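Local atomic coordinates of rhamnosidase B (PDB entry 2OKX), a protein that probably hydrolyses terminal alpha-L-rhamnose residues from rhamnosides, as an alpha-L-rhamnosidase of glycoside hydrolase family 78. Residues 18-23 with 388-393; 95-100 with 148-153; 809-814 with 818-823; 803-808 with 868-873. All blocks are in the same frame, centred on the assembly; numbering follows the deposited sequence.

Interaction 1 of 4, residues 18-23 with 388-393; sequences SPRNEW and EPSLYT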
loop_
_atom_site.group_PDB
_atom_site.type_symbol
_atom_site.label_atom_id
_atom_site.label_comp_id
_atom_site.label_asym_id
_atom_site.label_seq_id
_atom_site.Cartn_x
_atom_site.Cartn_y
_atom_site.Cartn_z
ATOM N N SER A 18 1.920 -24.081 8.564
ATOM C CA SER A 18 1.603 -22.747 8.067
ATOM C C SER A 18 0.136 -22.427 8.338
ATOM O O SER A 18 -0.697 -22.440 7.433
ATOM C CB SER A 18 1.894 -22.661 6.565
ATOM O OG SER A 18 1.642 -21.361 6.058
ATOM N N PRO A 19 -0.197 -22.139 9.602
ATOM C CA PRO A 19 -1.572 -21.818 9.979
ATOM C C PRO A 19 -1.994 -20.462 9.426
ATOM O O PRO A 19 -1.155 -19.594 9.170
ATOM C CB PRO A 19 -1.520 -21.833 11.501
ATOM C CG PRO A 19 -0.144 -21.316 11.779
ATOM C CD PRO A 19 0.701 -22.058 10.768
ATOM N N ARG A 20 -3.296 -20.289 9.242
ATOM C CA ARG A 20 -3.824 -19.035 8.727
ATOM C C ARG A 20 -3.951 -17.995 9.832
ATOM O O ARG A 20 -4.454 -18.291 10.919
ATOM C CB ARG A 20 -5.210 -19.250 8.109
ATOM C CG ARG A 20 -5.906 -17.960 7.651
ATOM C CD ARG A 20 -7.411 -18.172 7.545
ATOM N NE ARG A 20 -8.168 -16.982 7.148
ATOM C CZ ARG A 20 -8.270 -16.528 5.900
ATOM N NH1 ARG A 20 -7.653 -17.152 4.900
ATOM N NH2 ARG A 20 -9.027 -15.469 5.644
ATOM N N ASN A 21 -3.481 -16.785 9.548
ATOM C CA ASN A 21 -3.608 -15.669 10.481
ATOM C C ASN A 21 -3.386 -16.064 11.942
ATOM O O ASN A 21 -4.273 -15.903 12.772
ATOM C CB ASN A 21 -5.009 -15.068 10.307
ATOM C CG ASN A 21 -5.217 -13.789 11.104
ATOM O OD1 ASN A 21 -6.354 -13.370 11.327
ATOM N ND2 ASN A 21 -4.132 -13.163 11.521
ATOM N N GLU A 22 -2.199 -16.573 12.256
ATOM C CA GLU A 22 -1.904 -16.972 13.625
ATOM C C GLU A 22 -0.763 -16.172 14.232
ATOM O O GLU A 22 0.307 -16.051 13.640
ATOM C CB GLU A 22 -1.551 -18.466 13.687
ATOM C CG GLU A 22 -1.188 -18.956 15.088
ATOM C CD GLU A 22 -0.889 -20.446 15.140
ATOM O OE1 GLU A 22 0.305 -20.828 15.197
ATOM O OE2 GLU A 22 -1.856 -21.235 15.113
ATOM N N TRP A 23 -1.001 -15.627 15.420
ATOM C CA TRP A 23 0.019 -14.865 16.129
ATOM C C TRP A 23 0.552 -15.775 17.235
ATOM O O TRP A 23 -0.201 -16.233 18.093
ATOM C CB TRP A 23 -0.590 -13.582 16.707
ATOM C CG TRP A 23 -1.016 -12.602 15.638
ATOM C CD1 TRP A 23 -1.006 -12.806 14.284
ATOM C CD2 TRP A 23 -1.503 -11.268 15.838
ATOM N NE1 TRP A 23 -1.455 -11.682 13.630
ATOM C CE2 TRP A 23 -1.767 -10.725 14.559
ATOM C CE3 TRP A 23 -1.742 -10.480 16.972
ATOM C CZ2 TRP A 23 -2.259 -9.424 14.383
ATOM C CZ3 TRP A 23 -2.232 -9.185 16.795
ATOM C CH2 TRP A 23 -2.484 -8.673 15.510
ATOM N N GLU A 388 -15.788 -22.805 5.532
ATOM C CA GLU A 388 -14.635 -23.027 6.401
ATOM C C GLU A 388 -14.620 -21.968 7.507
ATOM O O GLU A 388 -14.525 -20.773 7.237
ATOM C CB GLU A 388 -13.327 -22.976 5.602
ATOM C CG GLU A 388 -12.110 -23.383 6.434
ATOM C CD GLU A 388 -10.800 -23.352 5.660
ATOM O OE1 GLU A 388 -9.748 -23.668 6.262
ATOM O OE2 GLU A 388 -10.813 -23.013 4.459
ATOM N N PRO A 389 -14.718 -22.402 8.774
ATOM C CA PRO A 389 -14.727 -21.532 9.956
ATOM C C PRO A 389 -13.676 -20.421 10.011
ATOM O O PRO A 389 -13.994 -19.286 10.351
ATOM C CB PRO A 389 -14.572 -22.522 11.105
ATOM C CG PRO A 389 -15.314 -23.721 10.596
ATOM C CD PRO A 389 -14.809 -23.819 9.174
ATOM N N SER A 390 -12.429 -20.748 9.685
ATOM C CA SER A 390 -11.353 -19.764 9.733
ATOM C C SER A 390 -11.497 -18.632 8.708
ATOM O O SER A 390 -10.806 -17.614 8.798
ATOM C CB SER A 390 -9.999 -20.457 9.557
ATOM O OG SER A 390 -9.895 -21.079 8.289
ATOM N N LEU A 391 -12.400 -18.808 7.750
ATOM C CA LEU A 391 -12.619 -17.805 6.710
ATOM C C LEU A 391 -13.894 -17.024 6.985
ATOM O O LEU A 391 -14.374 -16.286 6.130
ATOM C CB LEU A 391 -12.741 -18.489 5.340
ATOM C CG LEU A 391 -11.632 -19.464 4.930
ATOM C CD1 LEU A 391 -11.925 -20.021 3.540
ATOM C CD2 LEU A 391 -10.288 -18.756 4.950
ATOM N N TYR A 392 -14.430 -17.176 8.190
ATOM C CA TYR A 392 -15.682 -16.529 8.555
ATOM C C TYR A 392 -15.672 -15.926 9.955
ATOM O O TYR A 392 -15.140 -16.525 10.891
ATOM C CB TYR A 392 -16.807 -17.565 8.471
ATOM C CG TYR A 392 -18.158 -17.080 8.928
ATOM C CD1 TYR A 392 -19.042 -16.479 8.035
ATOM C CD2 TYR A 392 -18.563 -17.231 10.257
ATOM C CE1 TYR A 392 -20.296 -16.045 8.447
ATOM C CE2 TYR A 392 -19.817 -16.796 10.682
ATOM C CZ TYR A 392 -20.676 -16.206 9.772
ATOM O OH TYR A 392 -21.921 -15.786 10.172
ATOM N N THR A 393 -16.268 -14.744 10.097
ATOM C CA THR A 393 -16.359 -14.098 11.404
ATOM C C THR A 393 -17.519 -13.114 11.495
ATOM O O THR A 393 -17.824 -12.403 10.538
ATOM C CB THR A 393 -15.057 -13.347 11.791
ATOM O OG1 THR A 393 -15.169 -12.886 13.147
ATOM C CG2 THR A 393 -14.822 -12.140 10.873
HETATM O O HOH W 1 -11.073 -14.864 7.896
#

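Interaction 2 of 4, residues 95-100 with 148-153; sequences LHFGVS and QGFGEV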
loop_
_atom_site.group_PDB
_atom_site.type_symbol
_atom_site.label_atom_id
_atom_site.label_comp_id
_atom_site.label_asym_id
_atom_site.label_seq_id
_atom_site.Cartn_x
_atom_site.Cartn_y
_atom_site.Cartn_z
ATOM N N LEU A 95 3.856 -13.069 13.694
ATOM C CA LEU A 95 2.582 -13.098 12.989
ATOM C C LEU A 95 2.805 -13.938 11.739
ATOM O O LEU A 95 3.670 -13.612 10.929
ATOM C CB LEU A 95 2.149 -11.690 12.556
ATOM C CG LEU A 95 1.846 -10.587 13.574
ATOM C CD1 LEU A 95 3.143 -10.094 14.216
ATOM C CD2 LEU A 95 1.144 -9.437 12.860
ATOM N N HIS A 96 2.069 -15.034 11.592
ATOM C CA HIS A 96 2.215 -15.841 10.386
ATOM C C HIS A 96 0.917 -15.741 9.604
ATOM O O HIS A 96 -0.136 -16.136 10.090
ATOM C CB HIS A 96 2.500 -17.309 10.698
ATOM C CG HIS A 96 2.730 -18.128 9.470
ATOM N ND1 HIS A 96 3.874 -18.011 8.708
ATOM C CD2 HIS A 96 1.917 -18.979 8.801
ATOM C CE1 HIS A 96 3.750 -18.748 7.620
ATOM N NE2 HIS A 96 2.572 -19.345 7.651
ATOM N N PHE A 97 0.997 -15.216 8.387
ATOM C CA PHE A 97 -0.190 -15.036 7.563
ATOM C C PHE A 97 -0.795 -16.338 7.047
ATOM O O PHE A 97 -2.013 -16.505 7.062
ATOM C CB PHE A 97 0.124 -14.116 6.376
ATOM C CG PHE A 97 0.650 -12.759 6.773
ATOM C CD1 PHE A 97 0.144 -12.098 7.890
ATOM C CD2 PHE A 97 1.628 -12.129 6.009
ATOM C CE1 PHE A 97 0.604 -10.822 8.242
ATOM C CE2 PHE A 97 2.094 -10.856 6.349
ATOM C CZ PHE A 97 1.580 -10.202 7.467
ATOM N N GLY A 98 0.056 -17.250 6.583
ATOM C CA GLY A 98 -0.433 -18.511 6.051
ATOM C C GLY A 98 -1.142 -18.305 4.724
ATOM O O GLY A 98 -1.790 -19.214 4.198
ATOM N N VAL A 99 -1.014 -17.099 4.181
ATOM C CA VAL A 99 -1.642 -16.732 2.914
ATOM C C VAL A 99 -0.721 -15.748 2.202
ATOM O O VAL A 99 -0.185 -14.834 2.829
ATOM C CB VAL A 99 -3.010 -16.048 3.154
ATOM C CG1 VAL A 99 -3.619 -15.599 1.835
ATOM C CG2 VAL A 99 -3.948 -17.001 3.874
ATOM N N SER A 100 -0.526 -15.934 0.902
ATOM C CA SER A 100 0.339 -15.033 0.145
ATOM C C SER A 100 -0.348 -13.691 -0.112
ATOM O O SER A 100 -1.574 -13.616 -0.150
ATOM C CB SER A 100 0.722 -15.665 -1.202
ATOM O OG SER A 100 1.506 -16.837 -1.038
ATOM N N GLN A 148 -2.757 -7.110 1.504
ATOM C CA GLN A 148 -2.156 -7.227 2.824
ATOM C C GLN A 148 -2.463 -8.447 3.691
ATOM O O GLN A 148 -2.874 -9.492 3.196
ATOM C CB GLN A 148 -2.481 -5.945 3.593
ATOM C CG GLN A 148 -2.432 -4.695 2.706
ATOM C CD GLN A 148 -2.157 -3.431 3.495
ATOM O OE1 GLN A 148 -2.823 -2.404 3.316
ATOM N NE2 GLN A 148 -1.168 -3.497 4.370
ATOM N N GLY A 149 -2.242 -8.291 4.996
ATOM C CA GLY A 149 -2.475 -9.375 5.936
ATOM C C GLY A 149 -3.882 -9.449 6.495
ATOM O O GLY A 149 -4.847 -9.580 5.744
ATOM N N PHE A 150 -4.005 -9.344 7.814
ATOM C CA PHE A 150 -5.309 -9.436 8.468
ATOM C C PHE A 150 -5.568 -8.350 9.507
ATOM O O PHE A 150 -4.646 -7.891 10.182
ATOM C CB PHE A 150 -5.431 -10.795 9.171
ATOM C CG PHE A 150 -5.297 -11.975 8.251
ATOM C CD1 PHE A 150 -6.425 -12.601 7.731
ATOM C CD2 PHE A 150 -4.042 -12.458 7.900
ATOM C CE1 PHE A 150 -6.309 -13.691 6.876
ATOM C CE2 PHE A 150 -3.911 -13.551 7.041
ATOM C CZ PHE A 150 -5.047 -14.167 6.529
ATOM N N GLY A 151 -6.833 -7.947 9.624
ATOM C CA GLY A 151 -7.226 -6.970 10.627
ATOM C C GLY A 151 -7.533 -7.856 11.819
ATOM O O GLY A 151 -8.346 -8.774 11.704
ATOM N N GLU A 152 -6.909 -7.600 12.963
ATOM C CA GLU A 152 -7.109 -8.478 14.107
ATOM C C GLU A 152 -8.313 -8.270 15.009
ATOM O O GLU A 152 -8.943 -7.213 15.026
ATOM C CB GLU A 152 -5.836 -8.512 14.971
ATOM C CG GLU A 152 -5.648 -7.352 15.968
ATOM C CD GLU A 152 -4.994 -6.111 15.363
ATOM O OE1 GLU A 152 -4.411 -5.320 16.138
ATOM O OE2 GLU A 152 -5.065 -5.920 14.129
ATOM N N VAL A 153 -8.631 -9.335 15.738
ATOM C CA VAL A 153 -9.709 -9.364 16.720
ATOM C C VAL A 153 -9.045 -10.033 17.922
ATOM O O VAL A 153 -8.655 -11.202 17.851
ATOM C CB VAL A 153 -10.899 -10.215 16.250
ATOM C CG1 VAL A 153 -11.879 -10.408 17.400
ATOM C CG2 VAL A 153 -11.596 -9.530 15.086
HETATM O O HOH W 2 -1.736 -12.476 3.747
#

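Interaction 3 of 4, residues 809-814 with 818-823; sequences EALEKA and TLMLDD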
loop_
_atom_site.group_PDB
_atom_site.type_symbol
_atom_site.label_atom_id
_atom_site.label_comp_id
_atom_site.label_asym_id
_atom_site.label_seq_id
_atom_site.Cartn_x
_atom_site.Cartn_y
_atom_site.Cartn_z
ATOM N N GLU A 809 7.708 17.354 -16.587
ATOM C CA GLU A 809 9.045 17.134 -17.127
ATOM C C GLU A 809 9.059 17.664 -18.561
ATOM O O GLU A 809 10.062 18.217 -19.022
ATOM C CB GLU A 809 9.409 15.646 -17.107
ATOM C CG GLU A 809 9.800 15.114 -15.727
ATOM C CD GLU A 809 10.289 13.671 -15.764
ATOM O OE1 GLU A 809 9.468 12.760 -16.003
ATOM O OE2 GLU A 809 11.500 13.448 -15.558
ATOM N N ALA A 810 7.934 17.504 -19.255
ATOM C CA ALA A 810 7.801 17.984 -20.623
ATOM C C ALA A 810 7.777 19.513 -20.646
ATOM O O ALA A 810 8.408 20.132 -21.508
ATOM C CB ALA A 810 6.521 17.427 -21.260
ATOM N N LEU A 811 7.052 20.122 -19.708
ATOM C CA LEU A 811 6.981 21.583 -19.652
ATOM C C LEU A 811 8.356 22.175 -19.336
ATOM O O LEU A 811 8.697 23.253 -19.814
ATOM C CB LEU A 811 5.955 22.046 -18.605
ATOM C CG LEU A 811 4.481 21.737 -18.902
ATOM C CD1 LEU A 811 3.614 22.208 -17.746
ATOM C CD2 LEU A 811 4.056 22.426 -20.194
ATOM N N GLU A 812 9.142 21.465 -18.534
ATOM C CA GLU A 812 10.480 21.926 -18.184
ATOM C C GLU A 812 11.339 21.896 -19.449
ATOM O O GLU A 812 12.055 22.849 -19.753
ATOM C CB GLU A 812 11.095 21.019 -17.115
ATOM C CG GLU A 812 12.568 21.296 -16.831
ATOM C CD GLU A 812 12.813 22.676 -16.229
ATOM O OE1 GLU A 812 13.964 23.147 -16.297
ATOM O OE2 GLU A 812 11.868 23.287 -15.683
ATOM N N LYS A 813 11.244 20.796 -20.186
ATOM C CA LYS A 813 11.990 20.621 -21.426
ATOM C C LYS A 813 11.591 21.693 -22.442
ATOM O O LYS A 813 12.426 22.172 -23.209
ATOM C CB LYS A 813 11.709 19.228 -22.000
ATOM C CG LYS A 813 12.413 18.915 -23.312
ATOM C CD LYS A 813 12.059 17.509 -23.784
ATOM C CE LYS A 813 12.735 17.166 -25.110
ATOM N NZ LYS A 813 14.219 17.120 -24.983
ATOM N N ALA A 814 10.315 22.064 -22.438
ATOM C CA ALA A 814 9.800 23.071 -23.360
ATOM C C ALA A 814 9.995 24.491 -22.838
ATOM O O ALA A 814 9.660 25.459 -23.519
ATOM C CB ALA A 814 8.324 22.820 -23.629
ATOM N N THR A 818 6.086 28.680 -16.123
ATOM C CA THR A 818 4.915 29.399 -15.635
ATOM C C THR A 818 3.652 28.552 -15.795
ATOM O O THR A 818 2.795 28.525 -14.906
ATOM C CB THR A 818 4.744 30.745 -16.368
ATOM O OG1 THR A 818 5.866 31.588 -16.074
ATOM C CG2 THR A 818 3.465 31.446 -15.912
ATOM N N LEU A 819 3.547 27.856 -16.922
ATOM C CA LEU A 819 2.400 26.995 -17.179
ATOM C C LEU A 819 2.407 25.853 -16.165
ATOM O O LEU A 819 1.353 25.393 -15.721
ATOM C CB LEU A 819 2.473 26.414 -18.591
ATOM C CG LEU A 819 1.278 25.542 -18.986
ATOM C CD1 LEU A 819 0.012 26.393 -19.006
ATOM C CD2 LEU A 819 1.523 24.915 -20.355
ATOM N N MET A 820 3.606 25.396 -15.817
ATOM C CA MET A 820 3.772 24.323 -14.846
ATOM C C MET A 820 3.233 24.797 -13.499
ATOM O O MET A 820 2.465 24.090 -12.846
ATOM C CB MET A 820 5.254 23.950 -14.718
ATOM C CG MET A 820 5.536 22.783 -13.779
ATOM S SD MET A 820 7.277 22.705 -13.268
ATOM C CE MET A 820 8.081 22.349 -14.830
ATOM N N LEU A 821 3.628 25.999 -13.087
ATOM C CA LEU A 821 3.159 26.545 -11.817
ATOM C C LEU A 821 1.646 26.706 -11.783
ATOM O O LEU A 821 1.003 26.378 -10.783
ATOM C CB LEU A 821 3.811 27.903 -11.527
ATOM C CG LEU A 821 5.292 27.895 -11.151
ATOM C CD1 LEU A 821 5.684 29.276 -10.639
ATOM C CD2 LEU A 821 5.546 26.845 -10.080
ATOM N N ASP A 822 1.072 27.218 -12.865
ATOM C CA ASP A 822 -0.372 27.396 -12.897
ATOM C C ASP A 822 -1.102 26.064 -12.844
ATOM O O ASP A 822 -2.181 25.968 -12.257
ATOM C CB ASP A 822 -0.801 28.187 -14.133
ATOM C CG ASP A 822 -0.466 29.662 -14.021
ATOM O OD1 ASP A 822 -0.390 30.176 -12.884
ATOM O OD2 ASP A 822 -0.295 30.313 -15.067
ATOM N N ASP A 823 -0.521 25.034 -13.449
ATOM C CA ASP A 823 -1.144 23.718 -13.432
ATOM C C ASP A 823 -1.103 23.182 -12.001
ATOM O O ASP A 823 -2.090 22.641 -11.499
ATOM C CB ASP A 823 -0.409 22.751 -14.364
ATOM C CG ASP A 823 -1.205 21.481 -14.629
ATOM O OD1 ASP A 823 -2.033 21.482 -15.565
ATOM O OD2 ASP A 823 -1.016 20.489 -13.893
#

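Interaction 4 of 4, residues 803-808 with 868-873; sequences MSFFYY and PGYFLG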
loop_
_atom_site.group_PDB
_atom_site.type_symbol
_atom_site.label_atom_id
_atom_site.label_comp_id
_atom_site.label_asym_id
_atom_site.label_seq_id
_atom_site.Cartn_x
_atom_site.Cartn_y
_atom_site.Cartn_z
ATOM N N MET A 803 0.647 11.112 -13.817
ATOM C CA MET A 803 0.859 11.495 -15.204
ATOM C C MET A 803 1.283 12.962 -15.252
ATOM O O MET A 803 2.063 13.357 -16.117
ATOM C CB MET A 803 -0.431 11.277 -16.003
ATOM C CG MET A 803 -0.310 11.518 -17.502
ATOM S SD MET A 803 0.912 10.467 -18.334
ATOM C CE MET A 803 1.821 11.721 -19.265
ATOM N N SER A 804 0.774 13.766 -14.320
ATOM C CA SER A 804 1.138 15.181 -14.264
ATOM C C SER A 804 2.654 15.331 -14.137
ATOM O O SER A 804 3.239 16.268 -14.675
ATOM C CB SER A 804 0.465 15.873 -13.071
ATOM O OG SER A 804 -0.918 16.090 -13.298
ATOM N N PHE A 805 3.285 14.400 -13.427
ATOM C CA PHE A 805 4.734 14.445 -13.227
ATOM C C PHE A 805 5.454 14.437 -14.571
ATOM O O PHE A 805 6.353 15.247 -14.811
ATOM C CB PHE A 805 5.193 13.246 -12.389
ATOM C CG PHE A 805 6.598 13.373 -11.856
ATOM C CD1 PHE A 805 7.691 13.392 -12.718
ATOM C CD2 PHE A 805 6.826 13.458 -10.484
ATOM C CE1 PHE A 805 8.994 13.494 -12.224
ATOM C CE2 PHE A 805 8.120 13.559 -9.976
ATOM C CZ PHE A 805 9.210 13.576 -10.848
ATOM N N PHE A 806 5.062 13.513 -15.439
ATOM C CA PHE A 806 5.669 13.407 -16.758
ATOM C C PHE A 806 5.352 14.663 -17.566
ATOM O O PHE A 806 6.188 15.150 -18.328
ATOM C CB PHE A 806 5.152 12.151 -17.472
ATOM C CG PHE A 806 5.545 10.867 -16.791
ATOM C CD1 PHE A 806 6.881 10.497 -16.695
ATOM C CD2 PHE A 806 4.580 10.036 -16.226
ATOM C CE1 PHE A 806 7.256 9.316 -16.044
ATOM C CE2 PHE A 806 4.943 8.854 -15.574
ATOM C CZ PHE A 806 6.281 8.494 -15.482
ATOM N N TYR A 807 4.151 15.195 -17.381
ATOM C CA TYR A 807 3.735 16.406 -18.083
ATOM C C TYR A 807 4.634 17.582 -17.684
ATOM O O TYR A 807 5.029 18.392 -18.530
ATOM C CB TYR A 807 2.270 16.708 -17.757
ATOM C CG TYR A 807 1.728 17.992 -18.350
ATOM C CD1 TYR A 807 1.896 18.292 -19.704
ATOM C CD2 TYR A 807 1.027 18.894 -17.559
ATOM C CE1 TYR A 807 1.374 19.465 -20.249
ATOM C CE2 TYR A 807 0.501 20.063 -18.091
ATOM C CZ TYR A 807 0.679 20.342 -19.435
ATOM O OH TYR A 807 0.149 21.497 -19.950
ATOM N N TYR A 808 4.963 17.667 -16.398
ATOM C CA TYR A 808 5.820 18.747 -15.914
ATOM C C TYR A 808 7.242 18.592 -16.454
ATOM O O TYR A 808 7.912 19.583 -16.746
ATOM C CB TYR A 808 5.828 18.789 -14.379
ATOM C CG TYR A 808 4.465 19.068 -13.760
ATOM C CD1 TYR A 808 3.443 19.664 -14.501
ATOM C CD2 TYR A 808 4.203 18.743 -12.427
ATOM C CE1 TYR A 808 2.185 19.929 -13.928
ATOM C CE2 TYR A 808 2.957 19.003 -11.846
ATOM C CZ TYR A 808 1.955 19.593 -12.600
ATOM O OH TYR A 808 0.728 19.853 -12.026
ATOM N N PRO A 868 5.217 18.257 -7.032
ATOM C CA PRO A 868 5.714 19.554 -6.550
ATOM C C PRO A 868 6.965 19.462 -5.677
ATOM O O PRO A 868 7.800 20.369 -5.687
ATOM C CB PRO A 868 4.514 20.127 -5.793
ATOM C CG PRO A 868 3.341 19.529 -6.540
ATOM C CD PRO A 868 3.782 18.101 -6.724
ATOM N N GLY A 869 7.087 18.370 -4.926
ATOM C CA GLY A 869 8.242 18.188 -4.060
ATOM C C GLY A 869 9.547 18.120 -4.834
ATOM O O GLY A 869 10.626 18.345 -4.282
ATOM N N TYR A 870 9.449 17.808 -6.121
ATOM C CA TYR A 870 10.622 17.722 -6.982
ATOM C C TYR A 870 10.758 18.957 -7.870
ATOM O O TYR A 870 11.819 19.572 -7.915
ATOM C CB TYR A 870 10.535 16.477 -7.865
ATOM C CG TYR A 870 11.575 16.417 -8.974
ATOM C CD1 TYR A 870 12.908 16.098 -8.699
ATOM C CD2 TYR A 870 11.215 16.664 -10.295
ATOM C CE1 TYR A 870 13.864 16.024 -9.725
ATOM C CE2 TYR A 870 12.155 16.597 -11.326
ATOM C CZ TYR A 870 13.474 16.275 -11.034
ATOM O OH TYR A 870 14.387 16.192 -12.062
ATOM N N PHE A 871 9.682 19.327 -8.565
ATOM C CA PHE A 871 9.750 20.458 -9.483
ATOM C C PHE A 871 9.954 21.848 -8.904
ATOM O O PHE A 871 10.586 22.686 -9.546
ATOM C CB PHE A 871 8.529 20.465 -10.416
ATOM C CG PHE A 871 8.488 19.290 -11.348
ATOM C CD1 PHE A 871 7.778 18.143 -11.012
ATOM C CD2 PHE A 871 9.237 19.297 -12.521
ATOM C CE1 PHE A 871 7.817 17.015 -11.826
ATOM C CE2 PHE A 871 9.286 18.176 -13.342
ATOM C CZ PHE A 871 8.577 17.030 -12.994
ATOM N N LEU A 872 9.435 22.110 -7.707
ATOM C CA LEU A 872 9.609 23.434 -7.124
ATOM C C LEU A 872 11.087 23.685 -6.829
ATOM O O LEU A 872 11.604 24.769 -7.101
ATOM C CB LEU A 872 8.762 23.588 -5.852
ATOM C CG LEU A 872 7.248 23.558 -6.117
ATOM C CD1 LEU A 872 6.467 23.680 -4.803
ATOM C CD2 LEU A 872 6.878 24.698 -7.065
ATOM N N GLY A 873 11.771 22.682 -6.292
ATOM C CA GLY A 873 13.187 22.850 -6.004
ATOM C C GLY A 873 14.063 22.782 -7.252
ATOM O O GLY A 873 15.076 23.477 -7.343
#

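Interaction 1 of 4, residues 18-23 with 388-393
Arg20 reaches across to Ser390 and Leu391 and makes the whole contact between 18-23 and 388-393, apolar along its shaft and face, with a polar approach at NE and NH2. Its CG leaves the backbone trans to N (chi1 175°) and the chain stays extended as far as NE, which takes the guanidinium across to 390-391. The apolar part is a methyl laid on a plane: Leu391 CD2 sits 3.0 Å above the guanidinium, over its centre, and comes within 3.1 Å of Arg20 NH1. Nearer the backbone, Arg20 CD passes Ser390 OG at 3.9 Å. The polar part centres on the carbonyl of Ser390, whose O lies 3.2 Å from Arg20 NE. A water accepts from Arg20 NH2 at 3.1 Å and can donate to Ser390 O at 2.9 Å, so that it bridges the guanidinium and the carbonyl. The stronger partner of the guanidinium is Asp224, which forms a salt bridge with NH2; the backbones of Leu391 and Asp224 are also hydrogen-bonded. A methionine in place of Arg20 would probably leave Asp224 without its cation and Leu391 CD2 without the plane it covers. The receiving backbone is a tight turn, with Leu391 N bonded to Glu388 O at 2.9 Å, just ahead of edge strand 392-393. The arrangement is that of an interdomain contact, one arginine from the loop before strand 22-31 of the N-terminal beta region inserted against a turn beside the five-stranded antiparallel sheet that includes strand 219-223.

Interaction 2 of 4, residues 95-100 with 148-153
Phe97 and Gly149 bring the two backbones nearest, their CA atoms 6.3 Å apart where strand 87-96 has just ended and segment 148-153 runs as an irregular loop. Gly98, with a positive phi, turns the first segment so that Val99 also points across. Gly149 has no side chain, and a beta carbon on it would fall only 2.9 Å from Phe97 CE1. A water joins the backbones as well, donating to Val99 O at 3.0 Å and to Gln148 O at 3.2 Å. Among the side chains, the Phe97 ring takes Gly149 CA over one face, offset toward the rim, with CE1 the nearest ring atom at 4.1 Å. The Phe150 ring lies against the Phe97 backbone and CB: its CE2 is 3.5 Å from Phe97 O and 4.1 Å from Phe97 CB. Beyond it, Val99 CG2, set beside its own backbone N, meets the ring at its edge, 4.0 Å from Phe150 CZ. The contact is buried, and its side-chain part is apolar. Tyr104 adds an edge-to-face ring to Phe97, while Phe150 also packs on Asn21, whose backbone bonds to that of Phe97. Both segments belong to the N-terminal domain: loop 148-153 is laid against the end of strand 87-96, the neighbour of strand 22-31 in its antiparallel sheet, before it passes into strand 153-155, which pairs in parallel with strand 485-489.

Interaction 3 of 4, residues 809-814 with 818-823
Leu811 drives its two methyls into the facing helix, and here the contact is close. CD1 lies 3.6 Å from Met820 CA and 3.9 Å from Met820 CB, so it rests on the helix backbone itself, while CD2 meets Leu819 CD2 at 3.6 Å, methyl against methyl, the two leucines crossing at about a right angle. The CG of Leu811 stands opposite its carbonyl carbon (chi1 -67°), which turns the branch toward the partner, CD1 to Met820 and CD2 to Leu819. Leu811 and Met820 are buried and account for most of the surface lost. The two helices, 801-813 and 817-833, are joined by a very short connection, and their segments 809-813 and 818-823 run antiparallel at 155°, the axes 9.4 Å apart at closest: an alpha-helical hairpin within the glycosidase domain, whose family builds an (alpha/alpha)6 barrel from such antiparallel helices. Toward Glu812 the fit is slacker. Met820 stretches out and then bends at its last torsion (chi3 -65°), placing CE 4.0 Å from both Glu812 N and Glu812 OE2, without a closer approach. The Glu812 side chain bends at its second torsion, and its carboxylate is held by others: OE2 bonds to Ser875 and Gln817, and OE1 forms a salt bridge with Lys880. Met820 is backed by Phe871 and Ser875 of helix 868-876. Leu819 remains partly exposed, although its CD2 packs on Leu811 and it also touches Tyr807, one turn back on helix 801-813.

Interaction 4 of 4, residues 803-808 with 868-873
Two different first torsions bring Phe805 and Phe871 together: Phe805 CG lies trans to its backbone N (chi1 -166°), swinging the ring toward helix 868-876, whereas Phe871 CG stays beside its own N and points its side chain toward the partner helix. The result is an edge-to-face pair, with Phe871 CE1 3.6 Å above the centre of the Phe805 ring and the planes at 66°. The Phe871 ring is itself sandwiched: Tyr808 CB makes a CH-pi contact 3.5 Å from its centroid on one face, and Tyr870 CD2 covers the opposite face. The Tyr808 ring adds its edge to the face that its CB covers, at 85°. Phe805 CZ also touches Tyr870 CD2 at 3.7 Å, in a pair slid so far apart that the rings barely overlap. A leucine at Phe871 would probably strip the edge from Phe805 and the flat surface from Tyr808, leaving a gap between the near-parallel helices 803-808 and 868-873, whose axes are 10.8 Å apart. Tyr808 sends its hydroxyl away to Asp823. The core of this aromatic cluster therefore joins two helices of the glycosidase domain by dispersion and ring electrostatics, largely through T-shaped and CH-pi geometry.

From the N terminus, interaction 1 opens at 18-23 and closes only at 388-393; inside that long loop, interaction 2 opens and closes a smaller one between 95-100 and 148-153. The two touch: Ser18 probably bonds to His96, and strands 22-31 and 87-96 are neighbours in one sheet, so the N-terminal sheet is tied both to its own loop and to domain D2. Far along, interaction 4 opens at 803-808 and closes at 868-873, enclosing the tightly connected helical hairpin of interaction 3; Asp823 and Tyr808 link them. No loops cross, and the two pairs lie on opposite sides of the chain's centre.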